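PDB 5YLY: nitrate reductase from Ulva prolifera, which probably uses NADH to reduce nitrate to nitrite in nitrate assimilation, the fragment here being its FAD-binding cytochrome b5 reductase domain. Local coordinates for residues G63-K75 with T135-Y147. Sequence-based numbering, arbitrary orientation. Where two conformers were deposited one is given.
Sequences GLPTGKHMLIRKK and TVEVKGPIGHFHY
Ile-142 sits under the His-69 imidazole: its CB lies 3.8 Å from the ring centroid and 21° off the normal, a CH-pi contact over one face. His-69 CG stands between backbone N and carbonyl carbon (chi1 64°), which swings the ring over this knob. The same isoleucine turns its CG1 to Leu-71 CG, 3.7 Å away, so one branched side chain fills the hollow between two neighbours. A beta bulge opposite Met-70 puts the His-69/Ile-142 and Leu-71/Lys-139 pairs out of step by one residue; here Pro-141, preceded by a cis peptide bond, rests its CG 3.6 Å from Pro-65 CD, the rings crossing at about a right angle. Pro-65 in turn lays CB over the His-146 ring face, 3.7 Å from its centroid. Strands 69-75 and 135-142 run antiparallel at 160°, with Leu-71 N bonded to Lys-139 O at 2.8 Å, and on the face towards Leu-104 Ile-72 CG2 meets Val-136 CG2 at 3.7 Å. At the far end Glu-137 OE1 takes Arg-73 NE (2.8 Å) and NH1 in the guanidinium plane, while Lys-75 NZ arrives from above the carboxylate plane at 2.7 Å. An alanine in place of Glu-137 would probably leave both cations without this shared anion and the guanidinium freer to turn. The chemistry is consistent with apolar contacts helping to position His-69 beside FAD, while ion pairing ties the opposite end of the strand pair.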
ATOM      1  N   GLY A  63      -5.099  -3.046 -15.834  1.00 29.03           N
ATOM      2  CA  GLY A  63      -6.515  -3.184 -15.498  1.00 30.09           C
ATOM      3  C   GLY A  63      -6.747  -3.313 -14.009  1.00 33.02           C
ATOM      4  O   GLY A  63      -7.560  -4.139 -13.575  1.00 32.98           O
ATOM      5  N   LEU A  64      -6.023  -2.506 -13.226  1.00 29.14           N
ATOM      6  CA  LEU A  64      -6.116  -2.491 -11.772  1.00 26.99           C
ATOM      7  C   LEU A  64      -6.709  -1.149 -11.357  1.00 31.40           C
ATOM      8  O   LEU A  64      -5.988  -0.139 -11.351  1.00 29.21           O
ATOM      9  CB  LEU A  64      -4.722  -2.692 -11.092  1.00 25.04           C
ATOM     10  CG  LEU A  64      -4.757  -2.796  -9.542  1.00 27.47           C
ATOM     11  CD1 LEU A  64      -5.581  -4.034  -9.076  1.00 28.25           C
ATOM     12  CD2 LEU A  64      -3.330  -2.871  -8.961  1.00 28.64           C
ATOM     13  N   PRO A  65      -7.998  -1.102 -10.975  1.00 28.49           N
ATOM     14  CA  PRO A  65      -8.582   0.172 -10.525  1.00 27.74           C
ATOM     15  C   PRO A  65      -7.945   0.655  -9.221  1.00 30.72           C
ATOM     16  O   PRO A  65      -7.479  -0.147  -8.408  1.00 29.51           O
ATOM     17  CB  PRO A  65     -10.070  -0.178 -10.309  1.00 30.87           C
ATOM     18  CG  PRO A  65     -10.311  -1.410 -11.124  1.00 36.69           C
ATOM     19  CD  PRO A  65      -9.007  -2.179 -10.950  1.00 31.27           C
ATOM     20  N   THR A  66      -7.912   1.983  -9.037  1.00 27.09           N
ATOM     21  CA  THR A  66      -7.325   2.597  -7.841  1.00 26.00           C
ATOM     22  C   THR A  66      -8.138   2.169  -6.633  1.00 29.42           C
ATOM     23  O   THR A  66      -9.342   2.357  -6.636  1.00 31.34           O
ATOM     24  CB  THR A  66      -7.305   4.122  -7.968  1.00 27.19           C
ATOM     25  OG1 THR A  66      -6.676   4.480  -9.202  1.00 27.33           O
ATOM     26  CG2 THR A  66      -6.596   4.782  -6.783  1.00 24.50           C
ATOM     27  N   GLY A  67      -7.454   1.639  -5.616  1.00 27.44           N
ATOM     28  CA  GLY A  67      -8.100   1.123  -4.407  1.00 28.17           C
ATOM     29  C   GLY A  67      -8.119  -0.398  -4.353  1.00 30.76           C
ATOM     30  O   GLY A  67      -8.376  -0.987  -3.295  1.00 30.46           O
ATOM     31  N   LYS A  68      -7.793  -1.046  -5.488  1.00 25.18           N
ATOM     32  CA  LYS A  68      -7.764  -2.494  -5.612  1.00 26.25           C
ATOM     33  C   LYS A  68      -6.328  -3.068  -5.666  1.00 29.38           C
ATOM     34  O   LYS A  68      -5.346  -2.347  -5.915  1.00 28.22           O
ATOM     35  CB  LYS A  68      -8.625  -2.949  -6.792  1.00 26.51           C
ATOM     36  CG  LYS A  68     -10.068  -2.414  -6.606  1.00 32.75           C
ATOM     37  CD  LYS A  68     -11.105  -3.168  -7.382  1.00 40.13           C
ATOM     38  CE  LYS A  68     -12.476  -2.566  -7.140  1.00 42.55           C
ATOM     39  NZ  LYS A  68     -13.515  -3.325  -7.870  1.00 44.93           N
ATOM     40  N   HIS A  69      -6.217  -4.380  -5.406  1.00 27.51           N
ATOM     41  CA  HIS A  69      -4.910  -5.074  -5.396  1.00 26.42           C
ATOM     42  C   HIS A  69      -5.024  -6.401  -6.179  1.00 30.08           C
ATOM     43  O   HIS A  69      -6.058  -6.674  -6.796  1.00 29.62           O
ATOM     44  CB  HIS A  69      -4.477  -5.320  -3.925  1.00 26.92           C
ATOM     45  CG  HIS A  69      -5.382  -6.238  -3.145  1.00 30.63           C
ATOM     46  ND1 HIS A  69      -6.429  -5.748  -2.379  1.00 31.85           N
ATOM     47  CD2 HIS A  69      -5.313  -7.585  -2.980  1.00 32.49           C
ATOM     48  CE1 HIS A  69      -6.989  -6.809  -1.808  1.00 33.37           C
ATOM     49  NE2 HIS A  69      -6.342  -7.934  -2.132  1.00 33.71           N
ATOM     50  N   MET A  70      -3.972  -7.227  -6.132  1.00 28.16           N
ATOM     51  CA  MET A  70      -3.938  -8.507  -6.847  0.50 28.48           C
ATOM     52  C   MET A  70      -3.485  -9.624  -5.926  1.00 31.81           C
ATOM     53  O   MET A  70      -2.822  -9.359  -4.923  1.00 30.19           O
ATOM     54  CB  MET A  70      -2.951  -8.427  -8.036  0.50 30.03           C
ATOM     55  CG  MET A  70      -1.534  -8.102  -7.621  0.50 32.21           C
ATOM     56  SD  MET A  70      -0.268  -7.798  -8.911  0.50 35.48           S
ATOM     57  CE  MET A  70      -1.230  -7.026 -10.139  0.50 31.97           C
ATOM     58  N   LEU A  71      -3.795 -10.861  -6.289  1.00 28.88           N
ATOM     59  CA  LEU A  71      -3.307 -12.001  -5.533  1.00 28.53           C
ATOM     60  C   LEU A  71      -2.240 -12.625  -6.402  1.00 31.16           C
ATOM     61  O   LEU A  71      -2.445 -12.856  -7.600  1.00 30.82           O
ATOM     62  CB  LEU A  71      -4.447 -13.013  -5.245  1.00 30.37           C
ATOM     63  CG  LEU A  71      -5.612 -12.444  -4.464  1.00 35.38           C
ATOM     64  CD1 LEU A  71      -6.717 -13.507  -4.309  1.00 35.78           C
ATOM     65  CD2 LEU A  71      -5.166 -11.930  -3.104  1.00 39.35           C
ATOM     66  N   ILE A  72      -1.083 -12.849  -5.827  1.00 25.96           N
ATOM     67  CA  ILE A  72       0.013 -13.435  -6.585  1.00 27.37           C
ATOM     68  C   ILE A  72       0.315 -14.789  -5.986  1.00 30.88           C
ATOM     69  O   ILE A  72       0.372 -14.909  -4.760  1.00 30.32           O
ATOM     70  CB  ILE A  72       1.245 -12.511  -6.548  1.00 29.89           C
ATOM     71  CG1 ILE A  72       0.893 -11.143  -7.214  1.00 31.63           C
ATOM     72  CG2 ILE A  72       2.454 -13.179  -7.222  1.00 30.39           C
ATOM     73  CD1 ILE A  72       1.810 -10.096  -7.028  1.00 41.31           C
ATOM     74  N   ARG A  73       0.502 -15.788  -6.844  1.00 29.80           N
ATOM     75  CA  ARG A  73       0.754 -17.142  -6.341  1.00 31.18           C
ATOM     76  C   ARG A  73       1.784 -17.892  -7.144  1.00 34.93           C
ATOM     77  O   ARG A  73       2.046 -17.556  -8.307  1.00 34.34           O
ATOM     78  CB  ARG A  73      -0.553 -17.956  -6.249  1.00 35.57           C
ATOM     79  CG  ARG A  73      -1.077 -18.452  -7.571  1.00 33.82           C
ATOM     80  CD  ARG A  73      -2.390 -19.209  -7.409  1.00 39.31           C
ATOM     81  NE  ARG A  73      -2.625 -20.017  -8.590  1.00 40.70           N
ATOM     82  CZ  ARG A  73      -3.518 -21.001  -8.653  1.00 54.30           C
ATOM     83  NH1 ARG A  73      -3.644 -21.719  -9.762  1.00 40.97           N
ATOM     84  NH2 ARG A  73      -4.300 -21.265  -7.613  1.00 42.75           N
ATOM     85  N   LYS A  74       2.326 -18.964  -6.534  1.00 32.33           N
ATOM     86  CA  LYS A  74       3.247 -19.852  -7.204  1.00 32.48           C
ATOM     87  C   LYS A  74       3.186 -21.229  -6.569  1.00 38.34           C
ATOM     88  O   LYS A  74       3.092 -21.354  -5.342  1.00 37.44           O
ATOM     89  CB  LYS A  74       4.706 -19.334  -7.193  1.00 32.74           C
ATOM     90  CG  LYS A  74       5.543 -19.986  -8.301  1.00 36.14           C
ATOM     91  CD  LYS A  74       6.951 -19.452  -8.416  1.00 42.35           C
ATOM     92  CE  LYS A  74       7.818 -20.310  -9.333  1.00 43.38           C
ATOM     93  NZ  LYS A  74       7.286 -20.420 -10.725  1.00 43.49           N
ATOM     94  N   LYS A  75       3.266 -22.243  -7.424  1.00 37.23           N
ATOM     95  CA  LYS A  75       3.322 -23.652  -7.015  1.00 39.78           C
ATOM     96  C   LYS A  75       4.808 -23.962  -6.821  1.00 45.08           C
ATOM     97  O   LYS A  75       5.607 -23.786  -7.753  1.00 46.22           O
ATOM     98  CB  LYS A  75       2.747 -24.567  -8.113  1.00 45.43           C
ATOM     99  CG  LYS A  75       1.242 -24.696  -8.205  1.00 73.34           C
ATOM    100  CD  LYS A  75       0.677 -23.850  -9.337  1.00 84.32           C
ATOM    101  CE  LYS A  75       0.062 -22.577  -8.810  1.00 85.58           C
ATOM    102  NZ  LYS A  75       0.367 -21.399  -9.658  1.00 79.63           N
ATOM    103  N   THR A 135       8.071 -17.524 -13.603  1.00 32.25           N
ATOM    104  CA  THR A 135       6.733 -16.944 -13.629  1.00 31.53           C
ATOM    105  C   THR A 135       5.989 -17.082 -12.316  1.00 36.48           C
ATOM    106  O   THR A 135       6.326 -17.917 -11.479  1.00 35.81           O
ATOM    107  CB  THR A 135       5.895 -17.623 -14.743  1.00 37.25           C
ATOM    108  OG1 THR A 135       5.750 -19.011 -14.413  1.00 40.82           O
ATOM    109  CG2 THR A 135       6.511 -17.464 -16.136  1.00 34.89           C
ATOM    110  N   VAL A 136       4.945 -16.257 -12.153  1.00 31.11           N
ATOM    111  CA  VAL A 136       4.001 -16.323 -11.040  1.00 30.18           C
ATOM    112  C   VAL A 136       2.618 -16.255 -11.674  1.00 33.74           C
ATOM    113  O   VAL A 136       2.489 -15.892 -12.847  1.00 33.31           O
ATOM    114  CB  VAL A 136       4.163 -15.205  -9.979  1.00 31.57           C
ATOM    115  CG1 VAL A 136       5.531 -15.254  -9.299  1.00 31.42           C
ATOM    116  CG2 VAL A 136       3.844 -13.812 -10.570  1.00 28.59           C
ATOM    117  N   GLU A 137       1.582 -16.562 -10.900  1.00 30.93           N
ATOM    118  CA  GLU A 137       0.216 -16.434 -11.397  1.00 30.10           C
ATOM    119  C   GLU A 137      -0.424 -15.288 -10.702  1.00 32.16           C
ATOM    120  O   GLU A 137      -0.199 -15.083  -9.512  1.00 31.07           O
ATOM    121  CB  GLU A 137      -0.579 -17.731 -11.221  1.00 32.18           C
ATOM    122  CG  GLU A 137      -0.204 -18.749 -12.275  1.00 38.84           C
ATOM    123  CD  GLU A 137      -1.026 -20.018 -12.258  1.00 59.50           C
ATOM    124  OE1 GLU A 137      -1.591 -20.349 -11.192  1.00 41.67           O
ATOM    125  OE2 GLU A 137      -1.086 -20.693 -13.311  1.00 52.21           O
ATOM    126  N   VAL A 138      -1.205 -14.498 -11.457  1.00 29.64           N
ATOM    127  CA  VAL A 138      -1.819 -13.282 -10.932  1.00 28.07           C
ATOM    128  C   VAL A 138      -3.328 -13.304 -11.077  1.00 32.55           C
ATOM    129  O   VAL A 138      -3.828 -13.481 -12.186  1.00 33.56           O
ATOM    130  CB  VAL A 138      -1.207 -12.019 -11.618  1.00 31.13           C
ATOM    131  CG1 VAL A 138      -1.701 -10.745 -10.946  1.00 30.39           C
ATOM    132  CG2 VAL A 138       0.323 -12.070 -11.594  1.00 30.37           C
ATOM    133  N   LYS A 139      -4.046 -13.040  -9.974  1.00 31.29           N
ATOM    134  CA  LYS A 139      -5.510 -12.952 -10.009  1.00 32.50           C
ATOM    135  C   LYS A 139      -5.973 -11.611  -9.450  1.00 34.40           C
ATOM    136  O   LYS A 139      -5.599 -11.216  -8.343  1.00 33.74           O
ATOM    137  CB  LYS A 139      -6.175 -14.139  -9.264  1.00 37.43           C
ATOM    138  CG  LYS A 139      -7.713 -14.068  -9.302  1.00 41.97           C
ATOM    139  CD  LYS A 139      -8.409 -15.343  -8.807  1.00 44.03           C
ATOM    140  CE  LYS A 139      -8.582 -16.341  -9.922  1.00 48.44           C
ATOM    141  NZ  LYS A 139      -9.497 -17.450  -9.531  1.00 59.76           N
ATOM    142  N   GLY A 140      -6.824 -10.939 -10.196  1.00 32.44           N
ATOM    143  CA  GLY A 140      -7.342  -9.653  -9.754  1.00 31.83           C
ATOM    144  C   GLY A 140      -8.228  -9.025 -10.797  1.00 35.59           C
ATOM    145  O   GLY A 140      -8.396  -9.605 -11.859  1.00 36.38           O
ATOM    146  N   PRO A 141      -8.763  -7.815 -10.551  1.00 33.08           N
ATOM    147  CA  PRO A 141      -8.589  -7.008  -9.330  1.00 32.57           C
ATOM    148  C   PRO A 141      -9.364  -7.526  -8.138  1.00 36.64           C
ATOM    149  O   PRO A 141     -10.407  -8.168  -8.291  1.00 37.38           O
ATOM    150  CB  PRO A 141      -9.058  -5.598  -9.748  1.00 34.16           C
ATOM    151  CG  PRO A 141      -9.570  -5.707 -11.174  1.00 39.14           C
ATOM    152  CD  PRO A 141      -9.665  -7.164 -11.516  1.00 36.06           C
ATOM    153  N   ILE A 142      -8.834  -7.257  -6.955  1.00 32.95           N
ATOM    154  CA  ILE A 142      -9.442  -7.639  -5.694  1.00 34.57           C
ATOM    155  C   ILE A 142      -9.720  -6.383  -4.899  1.00 36.49           C
ATOM    156  O   ILE A 142      -8.844  -5.525  -4.761  1.00 33.06           O
ATOM    157  CB  ILE A 142      -8.509  -8.577  -4.854  1.00 37.48           C
ATOM    158  CG1 ILE A 142      -7.849  -9.711  -5.709  1.00 37.43           C
ATOM    159  CG2 ILE A 142      -9.261  -9.131  -3.624  1.00 39.56           C
ATOM    160  CD1 ILE A 142      -8.793 -10.808  -6.304  1.00 42.42           C
ATOM    161  N   GLY A 143     -10.893  -6.340  -4.271  1.00 35.21           N
ATOM    162  CA  GLY A 143     -11.166  -5.221  -3.391  1.00 35.85           C
ATOM    163  C   GLY A 143     -12.526  -4.623  -3.577  1.00 39.60           C
ATOM    164  O   GLY A 143     -13.113  -4.741  -4.645  1.00 41.14           O
ATOM    165  N   HIS A 144     -12.996  -3.964  -2.532  1.00 38.47           N
ATOM    166  CA  HIS A 144     -14.329  -3.369  -2.410  1.00 42.20           C
ATOM    167  C   HIS A 144     -14.301  -1.842  -2.555  1.00 43.08           C
ATOM    168  O   HIS A 144     -15.342  -1.227  -2.784  1.00 44.14           O
ATOM    169  CB  HIS A 144     -14.896  -3.758  -1.029  1.00 46.45           C
ATOM    170  CG  HIS A 144     -13.943  -3.436   0.087  1.00 50.45           C
ATOM    171  ND1 HIS A 144     -14.025  -2.234   0.784  1.00 52.59           N
ATOM    172  CD2 HIS A 144     -12.857  -4.122   0.522  1.00 52.63           C
ATOM    173  CE1 HIS A 144     -13.015  -2.242   1.634  1.00 51.93           C
ATOM    174  NE2 HIS A 144     -12.279  -3.357   1.514  1.00 52.44           N
ATOM    175  N   PHE A 145     -13.135  -1.233  -2.331  1.00 37.16           N
ATOM    176  CA  PHE A 145     -12.960   0.213  -2.415  1.00 35.28           C
ATOM    177  C   PHE A 145     -12.380   0.594  -3.796  1.00 38.01           C
ATOM    178  O   PHE A 145     -11.364   0.036  -4.238  1.00 36.33           O
ATOM    179  CB  PHE A 145     -12.053   0.722  -1.278  1.00 35.69           C
ATOM    180  CG  PHE A 145     -11.746   2.201  -1.335  1.00 36.09           C
ATOM    181  CD1 PHE A 145     -12.622   3.131  -0.791  1.00 38.80           C
ATOM    182  CD2 PHE A 145     -10.557   2.660  -1.896  1.00 36.30           C
ATOM    183  CE1 PHE A 145     -12.323   4.499  -0.829  1.00 38.41           C
ATOM    184  CE2 PHE A 145     -10.254   4.025  -1.921  1.00 37.77           C
ATOM    185  CZ  PHE A 145     -11.156   4.934  -1.414  1.00 36.09           C
ATOM    186  N   HIS A 146     -13.011   1.577  -4.436  1.00 34.02           N
ATOM    187  CA  HIS A 146     -12.594   2.033  -5.754  1.00 34.06           C
ATOM    188  C   HIS A 146     -12.626   3.559  -5.803  1.00 33.92           C
ATOM    189  O   HIS A 146     -13.693   4.149  -5.732  1.00 33.83           O
ATOM    190  CB  HIS A 146     -13.543   1.431  -6.818  1.00 36.29           C
ATOM    191  CG  HIS A 146     -13.249   1.774  -8.251  1.00 39.79           C
ATOM    192  ND1 HIS A 146     -12.048   2.345  -8.647  1.00 40.78           N
ATOM    193  CD2 HIS A 146     -13.985   1.510  -9.354  1.00 42.81           C
ATOM    194  CE1 HIS A 146     -12.120   2.457  -9.962  1.00 40.06           C
ATOM    195  NE2 HIS A 146     -13.260   1.962 -10.431  1.00 42.02           N
ATOM    196  N   TYR A 147     -11.468   4.185  -5.945  1.00 28.65           N
ATOM    197  CA  TYR A 147     -11.397   5.643  -6.103  1.00 27.91           C
ATOM    198  C   TYR A 147     -11.460   5.767  -7.628  1.00 33.79           C
ATOM    199  O   TYR A 147     -10.441   5.599  -8.310  1.00 31.99           O
ATOM    200  CB  TYR A 147     -10.063   6.170  -5.529  1.00 27.14           C
ATOM    201  CG  TYR A 147      -9.942   7.678  -5.612  1.00 26.95           C
ATOM    202  CD1 TYR A 147     -10.587   8.502  -4.690  1.00 28.56           C
ATOM    203  CD2 TYR A 147      -9.201   8.284  -6.625  1.00 26.93           C
ATOM    204  CE1 TYR A 147     -10.486   9.893  -4.769  1.00 28.68           C
ATOM    205  CE2 TYR A 147      -9.094   9.673  -6.713  1.00 27.18           C
ATOM    206  CZ  TYR A 147      -9.749  10.470  -5.792  1.00 30.15           C
ATOM    207  OH  TYR A 147      -9.599  11.828  -5.835  1.00 28.34           O
TER
HETATM  208  O   HOH W   1     -10.445  -2.352  -1.993  1.00 32.18           O
HETATM  209  O   HOH W   2       8.922 -20.281 -13.155  1.00 43.16           O